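Local structure of 3-oxoacyl-[acyl-carrier protein] synthase (Thermus thermophilus, 1UB7) at residues L260-W264 / E265-V269; E288-A292 / G293-E297; L85-T89 / A90-Q94. The protein probably catalyses the first condensation of fatty acid synthesis, joining an acetyl unit from acetyl-CoA to malonyl-ACP with release of carbon dioxide. All blocks are in the same frame, centred on the assembly; numbering follows the deposited sequence.

Interaction 1 of 3, residues L260-W264 / E265-V269; sequences LGLPW and ERVAV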
loop_
_atom_site.group_PDB
_atom_site.type_symbol
_atom_site.label_atom_id
_atom_site.label_comp_id
_atom_site.label_asym_id
_atom_site.label_seq_id
_atom_site.Cartn_x
_atom_site.Cartn_y
_atom_site.Cartn_z
ATOM N N LEU A 260 -19.017 -26.120 0.105
ATOM C CA LEU A 260 -18.971 -25.959 1.557
ATOM C C LEU A 260 -20.245 -26.411 2.269
ATOM O O LEU A 260 -20.360 -26.279 3.494
ATOM C CB LEU A 260 -18.679 -24.503 1.915
ATOM C CG LEU A 260 -17.255 -24.023 1.648
ATOM C CD1 LEU A 260 -17.139 -22.542 1.968
ATOM C CD2 LEU A 260 -16.281 -24.829 2.493
ATOM N N GLY A 261 -21.193 -26.953 1.504
ATOM C CA GLY A 261 -22.445 -27.409 2.088
ATOM C C GLY A 261 -23.185 -26.251 2.729
ATOM O O GLY A 261 -23.503 -26.279 3.927
ATOM N N LEU A 262 -23.469 -25.232 1.921
ATOM C CA LEU A 262 -24.141 -24.036 2.407
ATOM C C LEU A 262 -25.374 -23.588 1.639
ATOM O O LEU A 262 -25.439 -23.692 0.411
ATOM C CB LEU A 262 -23.155 -22.865 2.450
ATOM C CG LEU A 262 -22.079 -22.833 3.536
ATOM C CD1 LEU A 262 -21.132 -21.672 3.255
ATOM C CD2 LEU A 262 -22.728 -22.685 4.918
ATOM N N PRO A 263 -26.383 -23.095 2.375
ATOM C CA PRO A 263 -27.650 -22.592 1.830
ATOM C C PRO A 263 -27.456 -21.108 1.503
ATOM O O PRO A 263 -26.756 -20.403 2.236
ATOM C CB PRO A 263 -28.631 -22.819 2.980
ATOM C CG PRO A 263 -27.777 -22.616 4.191
ATOM C CD PRO A 263 -26.492 -23.330 3.830
ATOM N N TRP A 264 -28.059 -20.636 0.413
ATOM C CA TRP A 264 -27.908 -19.239 0.009
ATOM C C TRP A 264 -28.204 -18.208 1.095
ATOM O O TRP A 264 -27.797 -17.052 0.988
ATOM C CB TRP A 264 -28.774 -18.948 -1.211
ATOM C CG TRP A 264 -28.153 -19.398 -2.483
ATOM C CD1 TRP A 264 -28.516 -20.469 -3.239
ATOM C CD2 TRP A 264 -27.048 -18.785 -3.157
ATOM N NE1 TRP A 264 -27.710 -20.564 -4.351
ATOM C CE2 TRP A 264 -26.799 -19.543 -4.325
ATOM C CE3 TRP A 264 -26.241 -17.668 -2.889
ATOM C CZ2 TRP A 264 -25.778 -19.220 -5.226
ATOM C CZ3 TRP A 264 -25.225 -17.348 -3.787
ATOM C CH2 TRP A 264 -25.005 -18.123 -4.942
ATOM N N GLU A 265 -28.909 -18.637 2.137
ATOM C CA GLU A 265 -29.277 -17.772 3.256
ATOM C C GLU A 265 -28.074 -17.392 4.127
ATOM O O GLU A 265 -28.102 -16.385 4.838
ATOM C CB GLU A 265 -30.311 -18.492 4.113
ATOM C CG GLU A 265 -29.842 -19.875 4.508
ATOM C CD GLU A 265 -30.832 -20.620 5.366
ATOM O OE1 GLU A 265 -31.154 -20.132 6.471
ATOM O OE2 GLU A 265 -31.283 -21.699 4.932
ATOM N N ARG A 266 -27.029 -18.211 4.079
ATOM C CA ARG A 266 -25.821 -17.970 4.861
ATOM C C ARG A 266 -24.691 -17.448 3.978
ATOM O O ARG A 266 -23.519 -17.576 4.315
ATOM C CB ARG A 266 -25.387 -19.259 5.564
ATOM C CG ARG A 266 -26.263 -19.630 6.750
ATOM C CD ARG A 266 -26.038 -21.070 7.175
ATOM N NE ARG A 266 -24.650 -21.343 7.539
ATOM C CZ ARG A 266 -24.202 -22.534 7.925
ATOM N NH1 ARG A 266 -25.037 -23.562 7.992
ATOM N NH2 ARG A 266 -22.924 -22.695 8.252
ATOM N N VAL A 267 -25.066 -16.863 2.847
ATOM C CA VAL A 267 -24.119 -16.297 1.901
ATOM C C VAL A 267 -24.628 -14.945 1.422
ATOM O O VAL A 267 -25.785 -14.825 1.010
ATOM C CB VAL A 267 -23.948 -17.192 0.679
ATOM C CG1 VAL A 267 -23.177 -16.445 -0.405
ATOM C CG2 VAL A 267 -23.217 -18.466 1.083
ATOM N N ALA A 268 -23.754 -13.939 1.465
ATOM C CA ALA A 268 -24.101 -12.583 1.051
ATOM C C ALA A 268 -23.898 -12.353 -0.439
ATOM O O ALA A 268 -22.860 -12.692 -0.992
ATOM C CB ALA A 268 -23.279 -11.580 1.841
ATOM N N VAL A 269 -24.888 -11.757 -1.088
ATOM C CA VAL A 269 -24.786 -11.484 -2.522
ATOM C C VAL A 269 -25.310 -10.106 -2.884
ATOM O O VAL A 269 -26.263 -9.614 -2.286
ATOM C CB VAL A 269 -25.593 -12.509 -3.378
ATOM C CG1 VAL A 269 -25.245 -12.343 -4.855
ATOM C CG2 VAL A 269 -25.307 -13.939 -2.918
#

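Interaction 2 of 3, residues E288-A292 / G293-E297; sequences EAVDA and GRIRE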
loop_
_atom_site.group_PDB
_atom_site.type_symbol
_atom_site.label_atom_id
_atom_site.label_comp_id
_atom_site.label_asym_id
_atom_site.label_seq_id
_atom_site.Cartn_x
_atom_site.Cartn_y
_atom_site.Cartn_z
ATOM N N GLU A 288 -25.208 -4.138 3.813
ATOM C CA GLU A 288 -26.564 -4.627 3.560
ATOM C C GLU A 288 -26.972 -5.702 4.587
ATOM O O GLU A 288 -28.095 -5.692 5.102
ATOM C CB GLU A 288 -26.676 -5.186 2.143
ATOM C CG GLU A 288 -26.162 -4.227 1.090
ATOM C CD GLU A 288 -26.734 -4.497 -0.293
ATOM O OE1 GLU A 288 -26.883 -5.683 -0.665
ATOM O OE2 GLU A 288 -27.024 -3.514 -1.011
ATOM N N ALA A 289 -26.050 -6.612 4.889
ATOM C CA ALA A 289 -26.313 -7.673 5.848
ATOM C C ALA A 289 -26.578 -7.108 7.238
ATOM O O ALA A 289 -27.450 -7.595 7.967
ATOM C CB ALA A 289 -25.143 -8.637 5.896
ATOM N N VAL A 290 -25.819 -6.089 7.622
ATOM C CA VAL A 290 -26.024 -5.496 8.930
ATOM C C VAL A 290 -27.417 -4.901 8.976
ATOM O O VAL A 290 -28.185 -5.169 9.903
ATOM C CB VAL A 290 -24.973 -4.403 9.225
ATOM C CG1 VAL A 290 -25.421 -3.538 10.387
ATOM C CG2 VAL A 290 -23.644 -5.062 9.544
ATOM N N ASP A 291 -27.743 -4.117 7.952
ATOM C CA ASP A 291 -29.038 -3.452 7.869
ATOM C C ASP A 291 -30.240 -4.384 7.736
ATOM O O ASP A 291 -31.349 -4.003 8.112
ATOM C CB ASP A 291 -29.046 -2.433 6.717
ATOM C CG ASP A 291 -28.158 -1.224 7.000
ATOM O OD1 ASP A 291 -27.747 -1.050 8.167
ATOM O OD2 ASP A 291 -27.873 -0.443 6.065
ATOM N N ALA A 292 -30.033 -5.589 7.203
ATOM C CA ALA A 292 -31.123 -6.546 7.050
ATOM C C ALA A 292 -31.233 -7.350 8.334
ATOM O O ALA A 292 -32.219 -8.050 8.561
ATOM C CB ALA A 292 -30.860 -7.468 5.877
ATOM N N GLY A 293 -30.207 -7.230 9.173
ATOM C CA GLY A 293 -30.182 -7.943 10.434
ATOM C C GLY A 293 -29.630 -9.350 10.306
ATOM O O GLY A 293 -29.737 -10.148 11.243
ATOM N N ARG A 294 -29.050 -9.658 9.146
ATOM C CA ARG A 294 -28.468 -10.976 8.905
ATOM C C ARG A 294 -27.150 -11.071 9.648
ATOM O O ARG A 294 -26.620 -12.159 9.874
ATOM C CB ARG A 294 -28.225 -11.182 7.428
ATOM C CG ARG A 294 -29.403 -10.786 6.569
ATOM C CD ARG A 294 -29.027 -11.009 5.126
ATOM N NE ARG A 294 -28.674 -12.410 4.926
ATOM C CZ ARG A 294 -28.127 -12.889 3.820
ATOM N NH1 ARG A 294 -27.858 -12.078 2.808
ATOM N NH2 ARG A 294 -27.868 -14.185 3.720
ATOM N N ILE A 295 -26.612 -9.916 9.999
ATOM C CA ILE A 295 -25.381 -9.859 10.761
ATOM C C ILE A 295 -25.792 -9.088 11.990
ATOM O O ILE A 295 -26.453 -8.060 11.878
ATOM C CB ILE A 295 -24.253 -9.087 10.016
ATOM C CG1 ILE A 295 -23.569 -10.009 9.004
ATOM C CG2 ILE A 295 -23.223 -8.559 11.008
ATOM C CD1 ILE A 295 -22.438 -9.329 8.232
ATOM N N ARG A 296 -25.430 -9.599 13.159
ATOM C CA ARG A 296 -25.769 -8.940 14.413
ATOM C C ARG A 296 -24.665 -9.152 15.426
ATOM O O ARG A 296 -23.887 -10.105 15.327
ATOM C CB ARG A 296 -27.072 -9.499 14.996
ATOM C CG ARG A 296 -28.225 -9.531 14.030
ATOM C CD ARG A 296 -29.455 -10.120 14.702
ATOM N NE ARG A 296 -30.533 -10.387 13.749
ATOM C CZ ARG A 296 -31.736 -10.832 14.091
ATOM N NH1 ARG A 296 -32.017 -11.065 15.367
ATOM N NH2 ARG A 296 -32.660 -11.025 13.162
ATOM N N GLU A 297 -24.611 -8.269 16.412
ATOM C CA GLU A 297 -23.602 -8.382 17.438
ATOM C C GLU A 297 -23.599 -9.811 17.932
ATOM O O GLU A 297 -24.652 -10.364 18.248
ATOM C CB GLU A 297 -23.906 -7.430 18.584
ATOM C CG GLU A 297 -22.953 -7.568 19.737
ATOM C CD GLU A 297 -22.822 -6.286 20.521
ATOM O OE1 GLU A 297 -22.355 -5.281 19.945
ATOM O OE2 GLU A 297 -23.185 -6.279 21.712
HETATM O O HOH W 1 -27.636 -5.881 12.470
#

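Interaction 3 of 3, residues L85-T89 / A90-Q94; sequences LFPDT and AALVQ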
loop_
_atom_site.group_PDB
_atom_site.type_symbol
_atom_site.label_atom_id
_atom_site.label_comp_id
_atom_site.label_asym_id
_atom_site.label_seq_id
_atom_site.Cartn_x
_atom_site.Cartn_y
_atom_site.Cartn_z
ATOM N N LEU A 85 -0.199 8.589 -8.170
ATOM C CA LEU A 85 0.857 7.709 -7.643
ATOM C C LEU A 85 1.181 8.292 -6.258
ATOM O O LEU A 85 1.503 7.577 -5.304
ATOM C CB LEU A 85 2.103 7.746 -8.545
ATOM C CG LEU A 85 2.011 7.098 -9.933
ATOM C CD1 LEU A 85 3.346 7.243 -10.669
ATOM C CD2 LEU A 85 1.647 5.621 -9.779
ATOM N N PHE A 86 1.098 9.617 -6.189
ATOM C CA PHE A 86 1.286 10.392 -4.974
ATOM C C PHE A 86 0.704 11.765 -5.285
ATOM O O PHE A 86 0.777 12.235 -6.414
ATOM C CB PHE A 86 2.767 10.490 -4.539
ATOM C CG PHE A 86 3.747 10.721 -5.665
ATOM C CD1 PHE A 86 4.122 9.674 -6.515
ATOM C CD2 PHE A 86 4.334 11.978 -5.849
ATOM C CE1 PHE A 86 5.072 9.870 -7.534
ATOM C CE2 PHE A 86 5.287 12.189 -6.865
ATOM C CZ PHE A 86 5.657 11.132 -7.709
ATOM N N PRO A 87 0.068 12.403 -4.299
ATOM C CA PRO A 87 -0.115 11.889 -2.939
ATOM C C PRO A 87 -1.017 10.650 -2.931
ATOM O O PRO A 87 -1.764 10.413 -3.883
ATOM C CB PRO A 87 -0.757 13.076 -2.222
ATOM C CG PRO A 87 -1.641 13.649 -3.306
ATOM C CD PRO A 87 -0.733 13.621 -4.518
ATOM N N ASP A 88 -0.945 9.854 -1.871
ATOM C CA ASP A 88 -1.797 8.684 -1.796
ATOM C C ASP A 88 -3.217 9.109 -1.427
ATOM O O ASP A 88 -3.451 10.161 -0.845
ATOM C CB ASP A 88 -1.270 7.669 -0.770
ATOM C CG ASP A 88 -1.023 8.286 0.609
ATOM O OD1 ASP A 88 -0.005 8.975 0.762
ATOM O OD2 ASP A 88 -1.840 8.080 1.531
ATOM N N THR A 89 -4.167 8.263 -1.759
ATOM C CA THR A 89 -5.555 8.545 -1.488
ATOM C C THR A 89 -5.837 8.561 0.012
ATOM O O THR A 89 -6.740 9.264 0.451
ATOM C CB THR A 89 -6.436 7.497 -2.203
ATOM O OG1 THR A 89 -6.017 7.414 -3.565
ATOM C CG2 THR A 89 -7.897 7.880 -2.158
ATOM N N ALA A 90 -5.080 7.800 0.805
ATOM C CA ALA A 90 -5.317 7.801 2.262
ATOM C C ALA A 90 -5.009 9.170 2.831
ATOM O O ALA A 90 -5.705 9.646 3.722
ATOM C CB ALA A 90 -4.478 6.751 2.972
ATOM N N ALA A 91 -3.979 9.820 2.306
ATOM C CA ALA A 91 -3.645 11.150 2.791
ATOM C C ALA A 91 -4.796 12.126 2.473
ATOM O O ALA A 91 -5.114 12.999 3.276
ATOM C CB ALA A 91 -2.345 11.618 2.163
ATOM N N LEU A 92 -5.439 11.960 1.318
ATOM C CA LEU A 92 -6.553 12.831 0.946
ATOM C C LEU A 92 -7.731 12.605 1.899
ATOM O O LEU A 92 -8.428 13.550 2.280
ATOM C CB LEU A 92 -6.991 12.562 -0.505
ATOM C CG LEU A 92 -5.901 12.650 -1.587
ATOM C CD1 LEU A 92 -6.478 12.304 -2.964
ATOM C CD2 LEU A 92 -5.316 14.044 -1.598
ATOM N N VAL A 93 -7.950 11.354 2.294
ATOM C CA VAL A 93 -9.047 11.021 3.208
ATOM C C VAL A 93 -8.744 11.599 4.589
ATOM O O VAL A 93 -9.627 12.137 5.252
ATOM C CB VAL A 93 -9.235 9.484 3.338
ATOM C CG1 VAL A 93 -10.186 9.158 4.482
ATOM C CG2 VAL A 93 -9.769 8.916 2.037
ATOM N N GLN A 94 -7.489 11.482 5.017
ATOM C CA GLN A 94 -7.062 12.011 6.312
ATOM C C GLN A 94 -7.335 13.528 6.387
ATOM O O GLN A 94 -7.842 14.034 7.389
ATOM C CB GLN A 94 -5.571 11.718 6.514
ATOM C CG GLN A 94 -4.926 12.442 7.682
ATOM C CD GLN A 94 -4.590 13.868 7.323
ATOM O OE1 GLN A 94 -3.957 14.122 6.296
ATOM N NE2 GLN A 94 -5.010 14.812 8.162
#

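Interaction 1 of 3, residues L260-W264 / E265-V269
R266 lays one face of its guanidinium over the CD2 methyl of L262, beside a short 3-10 turn in the loop that joins helices 250-258 and 271-274 of this thiolase-like enzyme. The turn is a worked example of how a few residues separate an inner from an outer side. Its backbone tie runs from R266 N to P263 O, 2.9 Å and nearly straight at 167°. A second, weak bond from V267 N to W264 O continues it.

The inner side holds the buried residues L262 and V267, and its tight spot is the leucine methyl under the arginine. L262 CD2 sits off-centre beneath the guanidinium, 3.3 Å from R266 NH2, where a bend at chi3 (58°) turns the flat group across the leucine branch. The other methyl, CD1, makes a looser approach of 4.4 Å to V267 CG2. F243 of strand 242-245 backs both L262 and R266, while I253 and R257 of helix 250-258 back V267.

The outer side carries the exposed residues W264 and E265. E265 CG lies between its own backbone N and carbonyl carbon (chi1 52°), which swings the extended chain against the proline, CG to P263 CG 3.4 Å. The indole of W264 lies against L250 and D254 of helix 250-258, and R257 makes a cation-pi contact with it. Valine methyls meet the benzene half of that indole obliquely: V267 CG1 is 4.1 Å from W264 CZ3, and V269 CG2 closes on the same CZ3 at 3.5 Å.

Interaction 2 of 3, residues E288-A292 / G293-E297
A289 O meets the two amides that follow G293, and G293, the first residue to leave helical backbone angles, forms a Schellman motif after helix 281-292. The backbone bonds come first. Two of them define the motif: R294 N to A289 O, the 6→1 bond, which is weak, and G293 N to V290 O, the 5→2 bond, at 3.0 Å. I295 N adds a further bond to A289 O at 3.2 Å, so two carbonyls of the last turn are used by the chain that leaves it. G293 has a positive phi of 86°, at which a beta carbon would collide with the carbonyl oxygen of A292, a strain that glycine, having no beta carbon, escapes.

Apolar contacts hold the outgoing chain against the flank of the helix. I295 carries its CG1 beside its backbone N (chi1 -82°), and this sends the two branches to different partners: CD1 packs on A289 CB at 3.6 Å, CG2 on V290 CG2 at 3.8 Å. R294 CG runs past A292 CB. W319 touches V290 and I295, and L242 of strand 242-245 touches A289 and I295, which places the helix end against the C-terminal sheet.

Polar links complete the turn. R294 NH2 bonds to E265 O. A water donates to V290 O at 2.7 Å and to I295 O at 2.5 Å, bridging helix and loop. Finally, R296 NE donates in the plane of its guanidinium to a lone pair of G293 O, 2.6 Å away at 167°.

Interaction 3 of 3, residues L85-T89 / A90-Q94
A90 presses its CB against D88 OD2 at 3.3 Å, in the first turn of helix 89-96, whose N-cap is D88. The site illustrates how side-chain carboxylates serve the amides of a buried helix start. The A90 amide bonds to OD1 of D105, whose OD2 takes T89 N, so two carboxylates face the helix start and the amides there would probably help to stabilise their negative charge.

A91 receives the capping bond: its N donates to D88 OD2 at 2.9 Å, meeting the oxygen from 54° above the carboxylate plane, with a weak second bond to D88 O. D88 keeps CG tucked between its N and its carbonyl carbon, chi1 53°, and this brings the carboxylate round over the helix end. With an alanine in place of D88, the A91 amide would probably be left with little more than its weak backbone partner, and the first turn would be less firmly fixed.

L92 gives a weak bond from N to D88 O, 3.4 Å, and its CD2 reaches back across the turn to P87 CG at 4.1 Å. That proline follows a cis peptide and touches Y189 of the second subunit.

V93 N donates to T89 O at 3.0 Å, the first firm helical bond of the segment, and CG2 rests on the same oxygen at 3.4 Å. A54 and F55 of helix 50-64, with V75 and V77 of strand 72-78, flank it. Q94 N continues the helix to A90 O, while its side chain crosses the dimer interface: OE1 accepts from G182 N of the second subunit.

Interactions 1 and 2 are partly buried contacts of the C-terminal half, centred about 15 Å apart, and both abut strand 242-245. They touch directly: a side chain of interaction 2 reaches the backbone of interaction 1, so one arginine joins a loop turn to a helix end. Interaction 3 is wholly buried, its centre about 37 Å from that of interaction 1 and 31 Å from that of interaction 2, beside the second subunit. The chemistry follows the place: arginine over methyl and indole against valines at a partly buried loop turn, glycine and water at a helix C-terminus, carboxylate capping at a helix N-terminus.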